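Local coordinates for lectin (Pleurotus ostreatus, PDB 6LI7), which binds calcium ions and sugars such as N-acetylgalactosamine, as a mushroom lectin, at residues Asp97-Phe102 / Ala135-Val140; Leu131-Gly136 / Glu178-Pro183; Thr253-Ala258 / Ala280-Ile285; Ala310-Thr315 / Glu322-Asp327. One frame throughout, in Å; residues are numbered along the deposited sequence.

Interaction 1. Residues Asp97-Phe102 / Ala135-Val140; sequences DDAHTF and AGQNLV. With CA (calcium ion), chain F.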
# COMPACT_ATOMS: atom_id res chain seq x y z
N ASP A 97 -2.51 -17.32 -10.22
CA ASP A 97 -2.79 -18.77 -10.19
C ASP A 97 -1.47 -19.40 -10.64
O ASP A 97 -1.23 -19.40 -11.85
CB ASP A 97 -3.98 -19.13 -11.08
CG ASP A 97 -4.26 -20.63 -11.08
OD1 ASP A 97 -3.38 -21.39 -10.60
OD2 ASP A 97 -5.37 -21.01 -11.48
N ASP A 98 -0.63 -19.92 -9.72
CA ASP A 98 -0.91 -20.14 -8.30
C ASP A 98 -0.11 -19.17 -7.42
O ASP A 98 -0.54 -18.90 -6.31
CB ASP A 98 -0.48 -21.55 -7.89
CG ASP A 98 -1.36 -22.63 -8.48
OD1 ASP A 98 -2.40 -22.90 -7.87
OD2 ASP A 98 -1.00 -23.19 -9.55
N ALA A 99 1.04 -18.67 -7.87
CA ALA A 99 1.88 -17.85 -6.97
C ALA A 99 2.74 -16.88 -7.78
O ALA A 99 2.97 -17.14 -8.97
CB ALA A 99 2.74 -18.79 -6.10
N HIS A 100 3.25 -15.84 -7.14
CA HIS A 100 4.04 -14.77 -7.80
C HIS A 100 5.14 -14.24 -6.89
O HIS A 100 4.95 -14.17 -5.66
CB HIS A 100 3.11 -13.66 -8.29
CG HIS A 100 2.38 -12.97 -7.21
ND1 HIS A 100 1.13 -13.38 -6.82
CD2 HIS A 100 2.74 -11.93 -6.40
CE1 HIS A 100 0.75 -12.64 -5.78
NE2 HIS A 100 1.73 -11.74 -5.51
N THR A 101 6.19 -13.74 -7.52
CA THR A 101 7.16 -12.81 -6.91
C THR A 101 7.18 -11.59 -7.78
O THR A 101 7.34 -11.76 -9.03
CB THR A 101 8.56 -13.42 -6.80
OG1 THR A 101 8.32 -14.66 -6.15
CG2 THR A 101 9.56 -12.57 -6.06
N PHE A 102 7.07 -10.42 -7.17
CA PHE A 102 6.98 -9.12 -7.86
C PHE A 102 8.26 -8.29 -7.65
O PHE A 102 8.67 -8.06 -6.48
CB PHE A 102 5.74 -8.37 -7.35
CG PHE A 102 5.20 -7.35 -8.31
CD1 PHE A 102 5.90 -6.19 -8.60
CD2 PHE A 102 3.99 -7.57 -8.98
CE1 PHE A 102 5.38 -5.27 -9.51
CE2 PHE A 102 3.48 -6.64 -9.87
CZ PHE A 102 4.17 -5.48 -10.14
N ALA A 135 7.74 -13.19 -11.54
CA ALA A 135 7.90 -14.64 -11.71
C ALA A 135 6.59 -15.27 -11.26
O ALA A 135 6.24 -15.06 -10.08
CB ALA A 135 9.06 -15.17 -10.89
N GLY A 136 5.88 -15.95 -12.17
CA GLY A 136 4.62 -16.66 -11.84
C GLY A 136 4.90 -18.13 -11.76
O GLY A 136 5.84 -18.58 -12.43
N GLN A 137 4.16 -18.86 -10.95
CA GLN A 137 4.35 -20.31 -10.81
C GLN A 137 2.99 -20.97 -10.90
O GLN A 137 2.08 -20.59 -10.13
CB GLN A 137 4.97 -20.76 -9.47
CG GLN A 137 6.28 -20.07 -9.14
CD GLN A 137 6.65 -20.26 -7.67
OE1 GLN A 137 6.55 -21.37 -7.17
NE2 GLN A 137 6.98 -19.17 -6.98
N ASN A 138 2.90 -21.98 -11.73
CA ASN A 138 1.78 -22.93 -11.72
C ASN A 138 2.21 -24.11 -10.85
O ASN A 138 3.27 -24.73 -11.16
CB ASN A 138 1.47 -23.41 -13.12
CG ASN A 138 0.19 -24.18 -13.18
OD1 ASN A 138 -0.70 -23.93 -12.34
ND2 ASN A 138 0.07 -25.04 -14.19
N LEU A 139 1.42 -24.42 -9.83
CA LEU A 139 1.83 -25.40 -8.80
C LEU A 139 0.98 -26.65 -8.88
O LEU A 139 1.33 -27.56 -8.21
CB LEU A 139 1.76 -24.78 -7.40
CG LEU A 139 2.79 -23.67 -7.15
CD1 LEU A 139 2.60 -23.05 -5.78
CD2 LEU A 139 4.21 -24.18 -7.32
N VAL A 140 -0.09 -26.70 -9.68
CA VAL A 140 -0.93 -27.92 -9.81
C VAL A 140 -0.90 -28.37 -11.27
O VAL A 140 -1.17 -27.51 -12.18
CB VAL A 140 -2.34 -27.63 -9.31
CG1 VAL A 140 -3.25 -28.82 -9.50
CG2 VAL A 140 -2.31 -27.18 -7.86
CA CA F . -2.79 -23.49 -11.38

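Interaction 2. Residues Leu131-Gly136 / Glu178-Pro183; sequences LFAIAG and ENFQLP. With NAG (2-acetamido-2-deoxy-beta-D-glucopyranose), chain C.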
# COMPACT_ATOMS: atom_id res chain seq x y z
N LEU A 131 10.99 -0.75 -14.84
CA LEU A 131 10.88 -2.15 -15.24
C LEU A 131 10.12 -2.91 -14.14
O LEU A 131 10.64 -3.07 -13.03
CB LEU A 131 12.28 -2.68 -15.44
CG LEU A 131 12.49 -4.00 -16.17
CD1 LEU A 131 12.55 -5.17 -15.24
CD2 LEU A 131 11.48 -4.27 -17.25
N PHE A 132 8.92 -3.38 -14.47
CA PHE A 132 8.12 -4.34 -13.67
C PHE A 132 8.44 -5.75 -14.15
O PHE A 132 8.45 -6.04 -15.38
CB PHE A 132 6.66 -3.94 -13.78
CG PHE A 132 6.39 -2.56 -13.27
CD1 PHE A 132 6.39 -1.48 -14.11
CD2 PHE A 132 6.18 -2.34 -11.91
CE1 PHE A 132 6.22 -0.19 -13.63
CE2 PHE A 132 5.99 -1.06 -11.44
CZ PHE A 132 6.01 0.01 -12.29
N ALA A 133 8.71 -6.64 -13.22
CA ALA A 133 9.01 -8.05 -13.55
C ALA A 133 8.28 -8.92 -12.54
O ALA A 133 8.17 -8.54 -11.34
CB ALA A 133 10.48 -8.31 -13.54
N ILE A 134 7.75 -10.04 -13.01
CA ILE A 134 7.00 -10.97 -12.14
C ILE A 134 7.44 -12.36 -12.53
O ILE A 134 7.52 -12.64 -13.72
CB ILE A 134 5.48 -10.79 -12.29
CG1 ILE A 134 5.04 -9.35 -12.11
CG2 ILE A 134 4.72 -11.74 -11.37
CD1 ILE A 134 3.58 -9.11 -12.50
N ALA A 135 7.74 -13.19 -11.54
CA ALA A 135 7.90 -14.64 -11.71
C ALA A 135 6.59 -15.27 -11.26
O ALA A 135 6.24 -15.06 -10.08
CB ALA A 135 9.06 -15.17 -10.89
N GLY A 136 5.88 -15.95 -12.17
CA GLY A 136 4.62 -16.66 -11.84
C GLY A 136 4.90 -18.13 -11.76
O GLY A 136 5.84 -18.58 -12.43
N GLU A 178 18.53 -16.52 -14.78
CA GLU A 178 19.29 -15.80 -13.74
C GLU A 178 19.17 -14.31 -14.05
O GLU A 178 19.43 -13.96 -15.19
CB GLU A 178 20.75 -16.24 -13.75
CG GLU A 178 21.44 -16.15 -12.41
CD GLU A 178 20.64 -16.85 -11.33
OE1 GLU A 178 20.03 -16.15 -10.52
OE2 GLU A 178 20.59 -18.10 -11.34
N ASN A 179 18.70 -13.49 -13.11
CA ASN A 179 18.62 -12.01 -13.26
C ASN A 179 17.63 -11.57 -14.36
O ASN A 179 17.81 -10.46 -14.88
CB ASN A 179 19.99 -11.39 -13.56
CG ASN A 179 21.00 -11.59 -12.44
OD1 ASN A 179 20.66 -11.87 -11.28
ND2 ASN A 179 22.27 -11.47 -12.80
N PHE A 180 16.58 -12.34 -14.66
CA PHE A 180 15.49 -11.93 -15.61
C PHE A 180 14.87 -10.59 -15.19
O PHE A 180 14.47 -9.79 -16.03
CB PHE A 180 14.41 -13.01 -15.71
CG PHE A 180 13.31 -12.93 -14.68
CD1 PHE A 180 13.44 -13.55 -13.44
CD2 PHE A 180 12.17 -12.19 -14.92
CE1 PHE A 180 12.45 -13.41 -12.47
CE2 PHE A 180 11.16 -12.09 -13.96
CZ PHE A 180 11.30 -12.70 -12.74
N GLN A 181 14.86 -10.31 -13.89
CA GLN A 181 14.17 -9.15 -13.29
C GLN A 181 15.02 -7.88 -13.36
O GLN A 181 14.45 -6.79 -13.12
CB GLN A 181 13.80 -9.48 -11.84
CG GLN A 181 14.94 -9.34 -10.85
CD GLN A 181 15.72 -10.61 -10.68
OE1 GLN A 181 15.77 -11.52 -11.51
NE2 GLN A 181 16.31 -10.72 -9.51
N LEU A 182 16.32 -7.96 -13.68
CA LEU A 182 17.20 -6.75 -13.68
C LEU A 182 16.97 -5.98 -14.97
O LEU A 182 16.79 -6.58 -16.03
CB LEU A 182 18.67 -7.14 -13.53
CG LEU A 182 19.03 -7.82 -12.22
CD1 LEU A 182 20.52 -8.19 -12.15
CD2 LEU A 182 18.65 -6.94 -11.04
N PRO A 183 17.01 -4.63 -14.92
CA PRO A 183 16.91 -3.80 -16.11
C PRO A 183 18.02 -4.08 -17.14
O PRO A 183 17.82 -3.88 -18.32
CB PRO A 183 17.05 -2.39 -15.54
CG PRO A 183 16.47 -2.53 -14.16
CD PRO A 183 17.07 -3.83 -13.69
C1 NAG C . 12.75 1.45 -20.79
C2 NAG C . 14.22 1.07 -20.79
C3 NAG C . 15.03 2.35 -20.82
C4 NAG C . 14.65 3.31 -21.90
C5 NAG C . 13.17 3.62 -21.70
C6 NAG C . 12.57 4.73 -22.58
C7 NAG C . 14.82 -1.06 -19.77
C8 NAG C . 15.05 -1.90 -18.54
N2 NAG C . 14.64 0.24 -19.69
O3 NAG C . 16.36 1.93 -20.99
O4 NAG C . 15.49 4.48 -21.75
O5 NAG C . 12.47 2.38 -21.82
O6 NAG C . 12.50 4.20 -23.89
O7 NAG C . 14.70 -1.64 -20.80
O HOH W 1 12.25 -5.62 -12.08

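Interaction 3. Residues Thr253-Ala258 / Ala280-Ile285; sequences TVLIAA and ADAYTI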
# COMPACT_ATOMS: atom_id res chain seq x y z
N THR A 253 1.15 5.99 2.66
CA THR A 253 -0.29 5.69 2.69
C THR A 253 -0.67 5.58 4.14
O THR A 253 0.03 4.84 4.90
CB THR A 253 -0.63 4.38 1.97
OG1 THR A 253 0.03 4.45 0.71
CG2 THR A 253 -2.12 4.17 1.74
N VAL A 254 -1.75 6.22 4.52
CA VAL A 254 -2.19 6.24 5.94
C VAL A 254 -3.61 5.70 5.99
O VAL A 254 -4.43 6.13 5.17
CB VAL A 254 -2.14 7.66 6.51
CG1 VAL A 254 -2.59 7.69 7.96
CG2 VAL A 254 -0.76 8.26 6.33
N LEU A 255 -3.83 4.77 6.89
CA LEU A 255 -5.17 4.24 7.20
C LEU A 255 -5.46 4.61 8.65
O LEU A 255 -4.64 4.26 9.51
CB LEU A 255 -5.19 2.73 6.98
CG LEU A 255 -6.54 2.10 7.31
CD1 LEU A 255 -7.63 2.61 6.37
CD2 LEU A 255 -6.45 0.58 7.27
N ILE A 256 -6.58 5.27 8.92
CA ILE A 256 -6.86 5.77 10.28
C ILE A 256 -8.35 5.76 10.59
O ILE A 256 -9.19 6.04 9.73
CB ILE A 256 -6.24 7.18 10.40
CG1 ILE A 256 -6.48 7.80 11.78
CG2 ILE A 256 -6.70 8.07 9.27
CD1 ILE A 256 -5.56 9.00 12.08
N ALA A 257 -8.65 5.59 11.86
CA ALA A 257 -10.02 5.70 12.40
C ALA A 257 -9.90 6.16 13.86
O ALA A 257 -8.90 5.82 14.54
CB ALA A 257 -10.72 4.33 12.31
N ALA A 258 -10.93 6.80 14.37
CA ALA A 258 -10.93 7.19 15.79
C ALA A 258 -12.35 7.11 16.39
O ALA A 258 -13.30 7.52 15.74
CB ALA A 258 -10.36 8.59 15.92
N ALA A 280 -13.07 3.42 8.25
CA ALA A 280 -11.71 3.98 8.32
C ALA A 280 -11.44 4.84 7.09
O ALA A 280 -12.05 4.60 6.04
CB ALA A 280 -10.69 2.89 8.44
N ASP A 281 -10.56 5.83 7.22
CA ASP A 281 -10.19 6.75 6.09
C ASP A 281 -8.77 6.40 5.64
O ASP A 281 -7.90 6.06 6.49
CB ASP A 281 -10.28 8.20 6.57
CG ASP A 281 -11.64 8.56 7.14
OD1 ASP A 281 -12.61 8.17 6.46
OD2 ASP A 281 -11.76 9.12 8.30
N ALA A 282 -8.49 6.53 4.36
CA ALA A 282 -7.18 6.23 3.78
C ALA A 282 -6.72 7.50 3.07
O ALA A 282 -7.55 8.15 2.39
CB ALA A 282 -7.23 5.05 2.84
N TYR A 283 -5.44 7.81 3.20
CA TYR A 283 -4.84 9.00 2.56
C TYR A 283 -3.52 8.64 1.91
O TYR A 283 -2.83 7.69 2.35
CB TYR A 283 -4.64 10.12 3.59
CG TYR A 283 -5.87 10.54 4.35
CD1 TYR A 283 -6.71 11.52 3.87
CD2 TYR A 283 -6.16 9.99 5.58
CE1 TYR A 283 -7.85 11.89 4.57
CE2 TYR A 283 -7.27 10.38 6.32
CZ TYR A 283 -8.13 11.32 5.79
OH TYR A 283 -9.20 11.72 6.53
N THR A 284 -3.19 9.38 0.86
CA THR A 284 -1.90 9.31 0.16
C THR A 284 -1.17 10.62 0.47
O THR A 284 -1.81 11.68 0.40
CB THR A 284 -2.09 9.12 -1.35
OG1 THR A 284 -2.58 7.80 -1.49
CG2 THR A 284 -0.79 9.22 -2.14
N ILE A 285 0.09 10.52 0.87
CA ILE A 285 1.00 11.68 1.06
C ILE A 285 2.11 11.51 0.03
O ILE A 285 2.99 10.67 0.15
CB ILE A 285 1.49 11.74 2.53
CG1 ILE A 285 0.27 11.84 3.46
CG2 ILE A 285 2.45 12.93 2.73
CD1 ILE A 285 0.57 11.27 4.75

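Interaction 4. Residues Ala310-Thr315 / Glu322-Asp327; sequences ATILIT and ETVVTD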
# COMPACT_ATOMS: atom_id res chain seq x y z
N ALA A 310 -4.15 3.50 13.69
CA ALA A 310 -3.63 3.82 12.34
C ALA A 310 -2.55 2.85 11.92
O ALA A 310 -1.88 2.26 12.78
CB ALA A 310 -3.16 5.25 12.24
N THR A 311 -2.43 2.71 10.60
CA THR A 311 -1.32 2.00 9.93
C THR A 311 -0.76 2.94 8.90
O THR A 311 -1.56 3.53 8.19
CB THR A 311 -1.80 0.68 9.32
OG1 THR A 311 -2.45 -0.06 10.36
CG2 THR A 311 -0.67 -0.16 8.76
N ILE A 312 0.56 3.02 8.81
CA ILE A 312 1.25 3.94 7.86
C ILE A 312 2.29 3.12 7.12
O ILE A 312 3.04 2.43 7.78
CB ILE A 312 1.91 5.13 8.56
CG1 ILE A 312 0.85 5.91 9.33
CG2 ILE A 312 2.62 6.00 7.55
CD1 ILE A 312 1.41 6.86 10.35
N LEU A 313 2.26 3.17 5.80
CA LEU A 313 3.35 2.52 5.04
C LEU A 313 4.12 3.64 4.34
O LEU A 313 3.48 4.47 3.62
CB LEU A 313 2.78 1.51 4.03
CG LEU A 313 3.88 0.59 3.51
CD1 LEU A 313 3.41 -0.80 3.09
CD2 LEU A 313 4.52 1.25 2.35
N ILE A 314 5.43 3.65 4.50
CA ILE A 314 6.32 4.65 3.86
C ILE A 314 7.19 3.92 2.84
O ILE A 314 7.74 2.86 3.16
CB ILE A 314 7.17 5.39 4.91
CG1 ILE A 314 6.30 6.33 5.74
CG2 ILE A 314 8.29 6.15 4.20
CD1 ILE A 314 6.86 6.60 7.09
N THR A 315 7.25 4.44 1.61
CA THR A 315 8.08 3.83 0.55
C THR A 315 9.40 4.61 0.47
O THR A 315 9.40 5.82 0.58
CB THR A 315 7.37 3.82 -0.81
OG1 THR A 315 6.91 5.13 -1.11
CG2 THR A 315 6.19 2.87 -0.86
N GLU A 322 8.63 0.83 5.00
CA GLU A 322 8.42 0.45 6.40
C GLU A 322 6.98 0.72 6.80
O GLU A 322 6.39 1.70 6.28
CB GLU A 322 9.46 1.14 7.29
CG GLU A 322 9.08 2.48 7.85
CD GLU A 322 10.18 3.00 8.79
OE1 GLU A 322 11.21 3.58 8.29
OE2 GLU A 322 10.05 2.77 10.00
N THR A 323 6.49 -0.09 7.73
CA THR A 323 5.14 0.05 8.34
C THR A 323 5.29 0.64 9.73
O THR A 323 6.13 0.17 10.46
CB THR A 323 4.43 -1.29 8.39
OG1 THR A 323 4.25 -1.59 7.02
CG2 THR A 323 3.08 -1.21 9.06
N VAL A 324 4.51 1.65 10.04
CA VAL A 324 4.37 2.19 11.40
C VAL A 324 2.92 1.94 11.82
O VAL A 324 2.03 2.17 11.01
CB VAL A 324 4.71 3.69 11.36
CG1 VAL A 324 4.35 4.40 12.64
CG2 VAL A 324 6.19 3.84 11.06
N VAL A 325 2.70 1.52 13.05
CA VAL A 325 1.33 1.36 13.59
C VAL A 325 1.21 2.18 14.88
O VAL A 325 2.24 2.43 15.55
CB VAL A 325 1.05 -0.12 13.82
CG1 VAL A 325 1.17 -0.90 12.50
CG2 VAL A 325 2.00 -0.73 14.84
N THR A 326 -0.01 2.57 15.24
CA THR A 326 -0.34 3.07 16.57
C THR A 326 0.09 2.03 17.58
O THR A 326 -0.30 0.86 17.51
CB THR A 326 -1.79 3.55 16.62
OG1 THR A 326 -2.67 2.63 15.96
CG2 THR A 326 -1.90 4.91 15.96
N ASP A 327 0.91 2.47 18.53
CA ASP A 327 1.48 1.63 19.60
C ASP A 327 2.08 2.56 20.68
O ASP A 327 1.86 3.80 20.62
CB ASP A 327 2.47 0.59 19.05
CG ASP A 327 3.72 1.22 18.41
OD1 ASP A 327 4.01 2.42 18.68
OD2 ASP A 327 4.33 0.53 17.56

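Interaction 1. Residues Asp97-Phe102 / Ala135-Val140
OD2 of D98 is held by two groups at once. It binds the calcium ion at 2.6 Å and accepts a hydrogen bond from N of L139 at 2.7 Å. That N-H points almost straight at OD2 (177°) but meets it from above the carboxylate plane. The ion is also bound by OD1 of D97 at 2.3 Å and by OD1 of N138. The D97 and N138 side chains lie side by side and point the same way, with carboxylate and amide planes 71° apart. In both, CG lies anti to the backbone N, and OD1 is turned onto the ion. W204 holds OD2 of D97, and the carbonyl of I69 holds ND2 of N138. S143 and P144 also bind the ion.

A cis peptide bond joins D97 to D98. Next to it, O of Q137 accepts from N of D98 at 2.8 Å and from N of A99 at 3.1 Å. This is a classic beta bulge. Beyond it the strands run antiparallel, with T101 and A135 a hydrogen-bonded pair. The calcium probably offsets the repulsion of two adjacent carboxylates, and the bonds to W204, I69 and L139 probably help keep the ligand oxygens turned toward the ion.

Interaction 2. Residues Leu131-Gly136 / Glu178-Pro183
The far end of the F180 ring meets strand 131-136 obliquely. CE2 of F180 is 3.9 Å from CB of A133. CZ of F180 is 3.8 Å from CB of A135, and the backbone of I134 and A135 runs close to the same two ring atoms. CB of the next residue, Q181, lies over the centre of one ring face, 4.1 Å above the plane. The ring reaches the strand with CG placed between its own backbone N and carbonyl carbon (chi1 87°). P74 and W190 also touch F180.

The strand offers small side chains here, and the loop comes near. CB of A133 packs on the start of Q181, 3.9 Å from CB of Q181. The Q181 chain then bends at chi2 and leads away from the strand. Further along, CD1 of L131 lies 3.3 Å from O of Q181.

No direct hydrogen bond joins the two segments. A water links them instead. It donates to O of L131 and, at 2.7 Å, to O of Q181. NH1 of R76 bonds to the carbonyls of F180 and L182.

At the P183 end the contact meets a glycan, probably N-linked at N78. The acetyl methyl C8 of an N-acetylglucosamine is 3.6 Å from CB of P183 and also lies near the L131 side chain. The loop makes a type I beta turn from N179 to L182. The arrangement is a turn-bearing loop laid against a beta strand beside a glycan pocket, which N78, T80, T128 and W129 complete.

Interaction 3. Residues Thr253-Ala258 / Ala280-Ile285
V254, I256, Y283 and I285 make the tight side of this strand pair, while D281 on the same face and T284 on the other are partly exposed. CG2 of I256 meets the Y283 ring at its edge, in the ring plane, 3.8 Å from CE2 of Y283. This branch of I256 sits between the backbone N and the carbonyl carbon because CG1 is anti to the N (chi1 180°). CG2 of V254 touches CD1 of I285 at 3.7 Å. L264 packs on V254 and Y283, and I297 on I256.

The two strands are neighbours in an antiparallel sheet. V254 with Y283 and I256 with D281 are its hydrogen-bonded pairs here. N of V254 reaches O of Y283 at 2.8 Å, and N of D281 reaches O of I256 at 2.9 Å.

The other face carries T253, L255, A282 and T284. CD1 of L255 packs on CB of A280 at 3.7 Å and more distantly on CB of A282. T284 makes no side-chain contact with strand 253-258, and F45 touches it instead. OD2 of D281 bonds to the hydroxyl of Y262, which also bonds to the hydroxyl of Y283.

Interaction 4. Residues Ala310-Thr315 / Glu322-Asp327
T311 and T323 meet through their methyls at an oblique angle, with CG2 of T311 3.9 Å from CG2 of T323. In each, OG1 is beside the backbone N (chi1 -53° and -66°), which leaves the methyl anti to that N and facing the other. L313 and T323 also lie across one another, and CD1 of L313 comes 4.1 Å from OG1 of T323. V325 shares this face and sets CG1 near the T311 methyl. The T311 hydroxyl bonds to S218 and to the carbonyl of P214.

The opposite face carries I312, I314, E322 and V324. CB of I312 lies 4.2 Å from CB of V324, so these two branched side chains stand abreast. V242 packs on I314, E322 and V324. OE1 of E322 bonds to the hydroxyl of Y316.

T326 closes the end of the pair. Its OG1 accepts from N of A310 at 2.8 Å. Its N donates to O of A310 at 3.1 Å. The hydroxyl thus takes the place of a backbone acceptor just where the strand ends, and it also bonds to the carbonyl of N219. CG2 of T326 rests on CB of A310. Between the strands, N of I312 to O of V324 and N of I314 to O of E322 are both 2.8 Å.

The arrangement is a beta hairpin at the margin of an antiparallel sheet. L313 touches a glycan, probably N-linked at N321.

Along the chain, interactions 1 and 2 lie in the earlier part and interactions 3 and 4 follow. Interactions 1 and 2 share strand 129-138 and residues A135 and G136, with centres 14 Å apart. Interactions 3 and 4 meet in another antiparallel sheet, with centres 10 Å apart, where strands 249-259 and 307-316 are neighbours. The two groups do not touch, and their centres lie about 28 to 32 Å apart. Interactions 1, 3 and 4 pair strands within two separate sheets, and interaction 2 sets a loop on one of them. The chain thus keeps its first calcium site and the glycan near P183 at one sheet, well apart from the other.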